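Local atomic coordinates of predicted DNA-binding transcriptional regulator (Aliivibrio fischeri ES114, PDB entry 7DWN), a protein that probably binds cis-regulatory DNA as a tetrameric transcription factor of the LysR family, carrying a helix-turn-helix domain and a substrate-binding domain. Residues A[110-115]-A[122-127]; A[143-148]-A[282-287]. One frame throughout, in Å; residues are numbered along the deposited sequence.

Contact 1 of 2, residues A[110-115]-A[122-127]; sequences KMQQAF and PILSVE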
ATOM      1  N   LYS A 110     -28.051   5.129 -26.954  1.00 52.08           N
ATOM      2  CA  LYS A 110     -29.061   4.148 -27.340  1.00 54.11           C
ATOM      3  C   LYS A 110     -29.651   3.441 -26.120  1.00 53.78           C
ATOM      4  O   LYS A 110     -30.869   3.244 -26.036  1.00 60.88           O
ATOM      5  CB  LYS A 110     -28.450   3.143 -28.320  1.00 54.88           C
ATOM      6  CG  LYS A 110     -27.834   3.796 -29.557  1.00 58.75           C
ATOM      7  CD  LYS A 110     -27.157   2.779 -30.459  1.00 56.26           C
ATOM      8  CE  LYS A 110     -26.035   2.065 -29.729  1.00 57.98           C
ATOM      9  NZ  LYS A 110     -25.036   1.499 -30.673  1.00 56.90           N
ATOM     10  N   MET A 111     -28.801   3.055 -25.166  1.00 49.86           N
ATOM     11  CA  MET A 111     -29.274   2.506 -23.894  1.00 49.58           C
ATOM     12  C   MET A 111     -30.209   3.478 -23.184  1.00 60.94           C
ATOM     13  O   MET A 111     -31.243   3.080 -22.629  1.00 61.92           O
ATOM     14  CB  MET A 111     -28.071   2.201 -23.004  1.00 48.66           C
ATOM     15  CG  MET A 111     -28.031   0.829 -22.379  1.00 60.28           C
ATOM     16  SD  MET A 111     -26.570   0.710 -21.332  1.00 73.27           S
ATOM     17  CE  MET A 111     -25.326   1.403 -22.422  1.00 63.87           C
ATOM     18  N   GLN A 112     -29.835   4.758 -23.170  1.00 70.23           N
ATOM     19  CA  GLN A 112     -30.617   5.785 -22.497  1.00 74.76           C
ATOM     20  C   GLN A 112     -31.996   5.905 -23.118  1.00 92.00           C
ATOM     21  O   GLN A 112     -32.989   6.115 -22.414  1.00 97.00           O
ATOM     22  CB  GLN A 112     -29.875   7.121 -22.573  1.00 62.90           C
ATOM     23  CG  GLN A 112     -30.497   8.250 -21.773  1.00 63.70           C
ATOM     24  CD  GLN A 112     -30.104   8.209 -20.312  1.00 61.30           C
ATOM     25  OE1 GLN A 112     -29.368   7.321 -19.881  1.00 57.75           O
ATOM     26  NE2 GLN A 112     -30.590   9.173 -19.541  1.00 65.11           N
ATOM     27  N   GLN A 113     -32.075   5.776 -24.442  1.00 99.13           N
ATOM     28  CA  GLN A 113     -33.387   5.770 -25.073  1.00107.59           C
ATOM     29  C   GLN A 113     -34.140   4.480 -24.766  1.00101.99           C
ATOM     30  O   GLN A 113     -35.366   4.495 -24.606  1.00102.78           O
ATOM     31  CB  GLN A 113     -33.264   5.977 -26.580  1.00121.30           C
ATOM     32  CG  GLN A 113     -34.612   6.100 -27.271  1.00134.06           C
ATOM     33  CD  GLN A 113     -35.558   7.036 -26.540  1.00143.64           C
ATOM     34  OE1 GLN A 113     -35.173   8.129 -26.121  1.00147.65           O
ATOM     35  NE2 GLN A 113     -36.805   6.606 -26.377  1.00145.56           N
ATOM     36  N   ALA A 114     -33.426   3.353 -24.674  1.00100.31           N
ATOM     37  CA  ALA A 114     -34.082   2.098 -24.312  1.00 96.29           C
ATOM     38  C   ALA A 114     -34.709   2.179 -22.927  1.00 90.15           C
ATOM     39  O   ALA A 114     -35.688   1.477 -22.644  1.00 81.51           O
ATOM     40  CB  ALA A 114     -33.095   0.933 -24.373  1.00 95.73           C
ATOM     41  N   PHE A 115     -34.153   3.018 -22.053  1.00 89.27           N
ATOM     42  CA  PHE A 115     -34.758   3.235 -20.740  1.00 85.12           C
ATOM     43  C   PHE A 115     -36.147   3.863 -20.816  1.00 88.69           C
ATOM     44  O   PHE A 115     -36.876   3.832 -19.817  1.00 91.59           O
ATOM     45  CB  PHE A 115     -33.861   4.123 -19.877  1.00 82.07           C
ATOM     46  CG  PHE A 115     -32.585   3.466 -19.447  1.00 78.23           C
ATOM     47  CD1 PHE A 115     -32.522   2.099 -19.238  1.00 79.32           C
ATOM     48  CD2 PHE A 115     -31.444   4.221 -19.246  1.00 82.56           C
ATOM     49  CE1 PHE A 115     -31.341   1.502 -18.836  1.00 79.26           C
ATOM     50  CE2 PHE A 115     -30.264   3.629 -18.848  1.00 83.36           C
ATOM     51  CZ  PHE A 115     -30.212   2.268 -18.643  1.00 82.31           C
ATOM     52  N   PRO A 122     -33.500   3.765 -15.130  1.00 76.12           N
ATOM     53  CA  PRO A 122     -32.362   3.724 -14.208  1.00 69.97           C
ATOM     54  C   PRO A 122     -31.397   4.858 -14.498  1.00 61.29           C
ATOM     55  O   PRO A 122     -31.418   5.477 -15.562  1.00 64.22           O
ATOM     56  CB  PRO A 122     -31.720   2.356 -14.490  1.00 69.54           C
ATOM     57  CG  PRO A 122     -32.798   1.557 -15.149  1.00 70.07           C
ATOM     58  CD  PRO A 122     -33.611   2.537 -15.936  1.00 72.90           C
ATOM     59  N   ILE A 123     -30.549   5.134 -13.515  1.00 55.46           N
ATOM     60  CA  ILE A 123     -29.611   6.247 -13.568  1.00 48.89           C
ATOM     61  C   ILE A 123     -28.210   5.694 -13.778  1.00 44.37           C
ATOM     62  O   ILE A 123     -27.780   4.787 -13.056  1.00 45.34           O
ATOM     63  CB  ILE A 123     -29.678   7.101 -12.292  1.00 58.01           C
ATOM     64  CG1 ILE A 123     -31.109   7.586 -12.046  1.00 72.43           C
ATOM     65  CG2 ILE A 123     -28.743   8.271 -12.419  1.00 53.61           C
ATOM     66  CD1 ILE A 123     -31.636   8.498 -13.126  1.00 76.31           C
ATOM     67  N   LEU A 124     -27.502   6.241 -14.763  1.00 35.36           N
ATOM     68  CA  LEU A 124     -26.154   5.807 -15.104  1.00 28.91           C
ATOM     69  C   LEU A 124     -25.124   6.780 -14.547  1.00 32.70           C
ATOM     70  O   LEU A 124     -25.321   7.998 -14.583  1.00 25.98           O
ATOM     71  CB  LEU A 124     -25.981   5.703 -16.621  1.00 26.63           C
ATOM     72  CG  LEU A 124     -26.928   4.800 -17.413  1.00 32.35           C
ATOM     73  CD1 LEU A 124     -26.678   4.961 -18.905  1.00 24.89           C
ATOM     74  CD2 LEU A 124     -26.762   3.349 -16.994  1.00 34.28           C
ATOM     75  N   SER A 125     -24.023   6.235 -14.036  1.00 32.21           N
ATOM     76  CA  SER A 125     -22.824   7.005 -13.717  1.00 28.73           C
ATOM     77  C   SER A 125     -21.698   6.403 -14.548  1.00 32.70           C
ATOM     78  O   SER A 125     -21.154   5.353 -14.193  1.00 40.50           O
ATOM     79  CB  SER A 125     -22.506   6.963 -12.226  1.00 31.32           C
ATOM     80  OG  SER A 125     -21.182   7.402 -11.983  1.00 30.09           O
ATOM     81  N   VAL A 126     -21.361   7.056 -15.656  1.00 42.51           N
ATOM     82  CA  VAL A 126     -20.433   6.513 -16.643  1.00 33.41           C
ATOM     83  C   VAL A 126     -19.090   7.212 -16.492  1.00 31.27           C
ATOM     84  O   VAL A 126     -18.987   8.430 -16.682  1.00 36.34           O
ATOM     85  CB  VAL A 126     -20.979   6.669 -18.070  1.00 32.37           C
ATOM     86  CG1 VAL A 126     -20.078   5.945 -19.056  1.00 31.68           C
ATOM     87  CG2 VAL A 126     -22.403   6.142 -18.148  1.00 35.13           C
ATOM     88  N   GLU A 127     -18.060   6.443 -16.161  1.00 31.39           N
ATOM     89  CA  GLU A 127     -16.705   6.952 -16.028  1.00 30.22           C
ATOM     90  C   GLU A 127     -15.799   6.265 -17.038  1.00 39.76           C
ATOM     91  O   GLU A 127     -15.967   5.075 -17.326  1.00 39.47           O
ATOM     92  CB  GLU A 127     -16.171   6.740 -14.607  1.00 38.71           C
ATOM     93  CG  GLU A 127     -16.870   7.589 -13.556  1.00 49.50           C
ATOM     94  CD  GLU A 127     -16.503   9.058 -13.653  1.00 62.10           C
ATOM     95  OE1 GLU A 127     -15.292   9.369 -13.651  1.00 65.55           O
ATOM     96  OE2 GLU A 127     -17.424   9.900 -13.740  1.00 68.70           O
TER

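Contact 2 of 2, residues A[143-148]-A[282-287]; sequences CDILLA and EKVWSI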
ATOM      1  N   CYS A 143     -16.978  -0.382  -9.752  1.00 49.93           N
ATOM      2  CA  CYS A 143     -17.963  -0.225 -10.810  1.00 44.85           C
ATOM      3  C   CYS A 143     -18.741  -1.526 -10.951  1.00 42.66           C
ATOM      4  O   CYS A 143     -18.235  -2.607 -10.639  1.00 39.19           O
ATOM      5  CB  CYS A 143     -17.317   0.158 -12.151  1.00 44.13           C
ATOM      6  SG  CYS A 143     -16.143  -1.043 -12.805  1.00 53.79           S
ATOM      7  N   ASP A 144     -19.983  -1.406 -11.417  1.00 37.73           N
ATOM      8  CA  ASP A 144     -20.855  -2.562 -11.574  1.00 38.13           C
ATOM      9  C   ASP A 144     -20.662  -3.257 -12.915  1.00 42.91           C
ATOM     10  O   ASP A 144     -20.591  -4.490 -12.970  1.00 40.17           O
ATOM     11  CB  ASP A 144     -22.317  -2.137 -11.417  1.00 42.39           C
ATOM     12  CG  ASP A 144     -22.580  -1.425 -10.104  1.00 47.80           C
ATOM     13  OD1 ASP A 144     -22.047  -1.875  -9.067  1.00 53.36           O
ATOM     14  OD2 ASP A 144     -23.311  -0.412 -10.112  1.00 49.11           O
ATOM     15  N   ILE A 145     -20.576  -2.488 -13.998  1.00 37.83           N
ATOM     16  CA  ILE A 145     -20.482  -3.022 -15.350  1.00 28.55           C
ATOM     17  C   ILE A 145     -19.387  -2.274 -16.095  1.00 42.59           C
ATOM     18  O   ILE A 145     -19.290  -1.045 -16.006  1.00 40.69           O
ATOM     19  CB  ILE A 145     -21.830  -2.912 -16.095  1.00 27.69           C
ATOM     20  CG1 ILE A 145     -22.907  -3.723 -15.372  1.00 24.67           C
ATOM     21  CG2 ILE A 145     -21.688  -3.373 -17.540  1.00 22.87           C
ATOM     22  CD1 ILE A 145     -24.313  -3.404 -15.820  1.00 31.90           C
ATOM     23  N   LEU A 146     -18.561  -3.015 -16.825  1.00 45.73           N
ATOM     24  CA  LEU A 146     -17.457  -2.458 -17.592  1.00 33.40           C
ATOM     25  C   LEU A 146     -17.750  -2.618 -19.077  1.00 33.00           C
ATOM     26  O   LEU A 146     -18.044  -3.722 -19.537  1.00 28.38           O
ATOM     27  CB  LEU A 146     -16.144  -3.158 -17.230  1.00 31.26           C
ATOM     28  CG  LEU A 146     -14.906  -2.817 -18.056  1.00 37.41           C
ATOM     29  CD1 LEU A 146     -14.651  -1.326 -18.011  1.00 35.42           C
ATOM     30  CD2 LEU A 146     -13.702  -3.582 -17.533  1.00 36.10           C
ATOM     31  N   LEU A 147     -17.681  -1.523 -19.824  1.00 32.11           N
ATOM     32  CA  LEU A 147     -17.850  -1.569 -21.275  1.00 24.40           C
ATOM     33  C   LEU A 147     -16.465  -1.416 -21.887  1.00 30.50           C
ATOM     34  O   LEU A 147     -15.904  -0.318 -21.906  1.00 42.01           O
ATOM     35  CB  LEU A 147     -18.806  -0.479 -21.754  1.00 23.90           C
ATOM     36  CG  LEU A 147     -20.307  -0.778 -21.788  1.00 40.41           C
ATOM     37  CD1 LEU A 147     -20.836  -1.212 -20.430  1.00 56.23           C
ATOM     38  CD2 LEU A 147     -21.062   0.441 -22.286  1.00 26.28           C
ATOM     39  N   ALA A 148     -15.897  -2.515 -22.377  1.00 33.43           N
ATOM     40  CA  ALA A 148     -14.519  -2.467 -22.851  1.00 23.95           C
ATOM     41  C   ALA A 148     -14.385  -3.340 -24.088  1.00 32.05           C
ATOM     42  O   ALA A 148     -15.353  -3.939 -24.554  1.00 30.59           O
ATOM     43  CB  ALA A 148     -13.539  -2.889 -21.750  1.00 16.58           C
ATOM     44  N   GLU A 282     -28.953  -5.073 -12.778  1.00 41.49           N
ATOM     45  CA  GLU A 282     -29.405  -6.173 -13.620  1.00 28.86           C
ATOM     46  C   GLU A 282     -30.220  -5.671 -14.804  1.00 28.65           C
ATOM     47  O   GLU A 282     -30.133  -6.246 -15.893  1.00 34.89           O
ATOM     48  CB  GLU A 282     -30.212  -7.177 -12.796  1.00 36.17           C
ATOM     49  CG  GLU A 282     -29.423  -7.847 -11.674  1.00 33.01           C
ATOM     50  CD  GLU A 282     -28.356  -8.814 -12.174  1.00 34.27           C
ATOM     51  OE1 GLU A 282     -28.297  -9.076 -13.395  1.00 38.51           O
ATOM     52  OE2 GLU A 282     -27.577  -9.320 -11.338  1.00 36.78           O
ATOM     53  N   LYS A 283     -30.995  -4.598 -14.626  1.00 28.95           N
ATOM     54  CA  LYS A 283     -31.727  -4.040 -15.761  1.00 37.43           C
ATOM     55  C   LYS A 283     -30.771  -3.494 -16.817  1.00 35.57           C
ATOM     56  O   LYS A 283     -30.947  -3.737 -18.019  1.00 38.68           O
ATOM     57  CB  LYS A 283     -32.688  -2.947 -15.294  1.00 37.48           C
ATOM     58  CG  LYS A 283     -33.333  -2.185 -16.447  1.00 36.27           C
ATOM     59  CD  LYS A 283     -34.577  -1.439 -16.007  1.00 53.51           C
ATOM     60  CE  LYS A 283     -35.212  -0.701 -17.177  1.00 63.07           C
ATOM     61  NZ  LYS A 283     -35.604  -1.628 -18.278  1.00 63.93           N
ATOM     62  N   VAL A 284     -29.751  -2.746 -16.387  1.00 36.97           N
ATOM     63  CA  VAL A 284     -28.779  -2.211 -17.337  1.00 34.06           C
ATOM     64  C   VAL A 284     -28.046  -3.346 -18.046  1.00 37.00           C
ATOM     65  O   VAL A 284     -27.816  -3.294 -19.262  1.00 27.30           O
ATOM     66  CB  VAL A 284     -27.801  -1.254 -16.633  1.00 32.00           C
ATOM     67  CG1 VAL A 284     -26.704  -0.828 -17.591  1.00 32.55           C
ATOM     68  CG2 VAL A 284     -28.549  -0.040 -16.111  1.00 25.51           C
ATOM     69  N   TRP A 285     -27.685  -4.394 -17.302  1.00 31.93           N
ATOM     70  CA  TRP A 285     -27.004  -5.530 -17.914  1.00 22.73           C
ATOM     71  C   TRP A 285     -27.897  -6.226 -18.933  1.00 34.41           C
ATOM     72  O   TRP A 285     -27.436  -6.607 -20.015  1.00 33.81           O
ATOM     73  CB  TRP A 285     -26.554  -6.514 -16.836  1.00 26.46           C
ATOM     74  CG  TRP A 285     -25.866  -7.725 -17.384  1.00 40.81           C
ATOM     75  CD1 TRP A 285     -26.431  -8.938 -17.653  1.00 41.02           C
ATOM     76  CD2 TRP A 285     -24.482  -7.839 -17.734  1.00 39.85           C
ATOM     77  NE1 TRP A 285     -25.483  -9.802 -18.144  1.00 38.34           N
ATOM     78  CE2 TRP A 285     -24.279  -9.151 -18.205  1.00 39.05           C
ATOM     79  CE3 TRP A 285     -23.395  -6.961 -17.693  1.00 30.92           C
ATOM     80  CZ2 TRP A 285     -23.034  -9.604 -18.632  1.00 26.15           C
ATOM     81  CZ3 TRP A 285     -22.160  -7.415 -18.115  1.00 26.13           C
ATOM     82  CH2 TRP A 285     -21.989  -8.723 -18.578  1.00 17.42           C
ATOM     83  N   SER A 286     -29.180  -6.400 -18.606  1.00 33.91           N
ATOM     84  CA  SER A 286     -30.108  -7.020 -19.544  1.00 37.65           C
ATOM     85  C   SER A 286     -30.248  -6.190 -20.811  1.00 40.64           C
ATOM     86  O   SER A 286     -30.293  -6.738 -21.920  1.00 37.20           O
ATOM     87  CB  SER A 286     -31.471  -7.213 -18.879  1.00 43.13           C
ATOM     88  OG  SER A 286     -32.474  -7.501 -19.837  1.00 54.43           O
ATOM     89  N   ILE A 287     -30.320  -4.865 -20.670  1.00 40.18           N
ATOM     90  CA  ILE A 287     -30.452  -4.014 -21.847  1.00 44.37           C
ATOM     91  C   ILE A 287     -29.176  -4.041 -22.682  1.00 42.79           C
ATOM     92  O   ILE A 287     -29.231  -3.980 -23.917  1.00 31.23           O
ATOM     93  CB  ILE A 287     -30.845  -2.590 -21.416  1.00 40.00           C
ATOM     94  CG1 ILE A 287     -32.249  -2.619 -20.810  1.00 36.16           C
ATOM     95  CG2 ILE A 287     -30.790  -1.626 -22.594  1.00 35.27           C
ATOM     96  CD1 ILE A 287     -32.631  -1.378 -20.059  1.00 37.89           C
TER

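Contact 1 of 2, residues A[110-115]-A[122-127]
F115, whose ring meets both P122 and L124, is fixed at its backbone by a hydrogen bond from F115 N to M111 O of 3.0 Å. The contact belongs to a beta-alpha-beta unit of the LysR substrate-binding domain, in which helix 101-114 connects strand 94-99 to strand 123-128. M111 O has a second role: it lies over one face of the F115 ring, 3.4 Å above the plane and displaced toward the rim. The opposite face receives P122, and the evidence for a CH-pi contact is geometric, since P122 CD stands 3.8 Å from the centroid of the F115 ring and 24° off its normal. The phenyl thus has M111 O over one face and P122 CD over the opposite one. It reaches this slot because F115 CG is turned away from its own carbonyl carbon and lies beside its backbone N (chi1 -69°), which carries the ring toward the strand. Two residues on, within strand 123-128, L124 approaches the ring edge in plane. A strand of another subunit continues the sheet in a parallel ladder, with F219 of that subunit against L124 and S221 OG of that subunit bonded to V126 O. Within the unit, the isobutyl branch of L124 straddles the far corner of the phenyl: L124 CG is 3.8 Å from F115 CE2, and L124 CD2 is 4.0 Å from F115 CZ.

Contact 2 of 2, residues A[143-148]-A[282-287]
I145 meets V284 and W285 mainly through apolar groups, with no hydrogen bond, and they join strand 145-149 to helix 279-290 in the LysR substrate-binding domain. The first group of contacts is aliphatic. I145 CD1 lies 3.9 Å from V284 CG1 and 4.0 Å from W285 CB, so the end of one side chain rests against two successive helix residues. I145 CD1 also comes within 3.8 Å of W285 N, a van der Waals approach to the helix backbone. An extended chain explains this reach, with I145 CD1 anti to CA (chi2 166°). The second group is aromatic. I145 CG2 sits at the edge of the W285 indole, near its plane, at 4.0 Å from W285 CE3 and 4.1 Å from W285 CZ3. W285 CG stands opposite its backbone N (chi1 179°), which directs the benzo edge toward the strand. The third group is electrostatic and adjoins the contact: R272 forms a cation-pi interaction with W285 and a salt bridge with E282. On the strand side, the backbone of I145 is bonded to Q96 and that of L146 to Y271, placing strand 145-149 between strands 94-99 and 264-272. Across the two segments, then, the helix is seated on the strand by shape and dispersion, while the directional and charged interactions noted here, from R272, Q96 and Y271, come from strands on either side.

Overall arrangement
Contacts 1 and 2 lie with their centres about 10 Å apart in one substrate-binding domain and reach the same mixed sheet, in which strand 94-99 pairs in parallel with both 123-128 and 145-149. Helix 279-290 joins them physically. Its I287 CD1 comes to 3.4 Å from F115 CE1, and V284 CG2 to 3.8 Å from F115 CZ, so V284 faces I145 with one methyl and the phenyl with the other. K283 CD adds a contact with P122 CG at 3.6 Å. Along the chain contact 1 closes before contact 2 opens. The neighbouring subunit touches contact 1, whereas no other chain reaches contact 2.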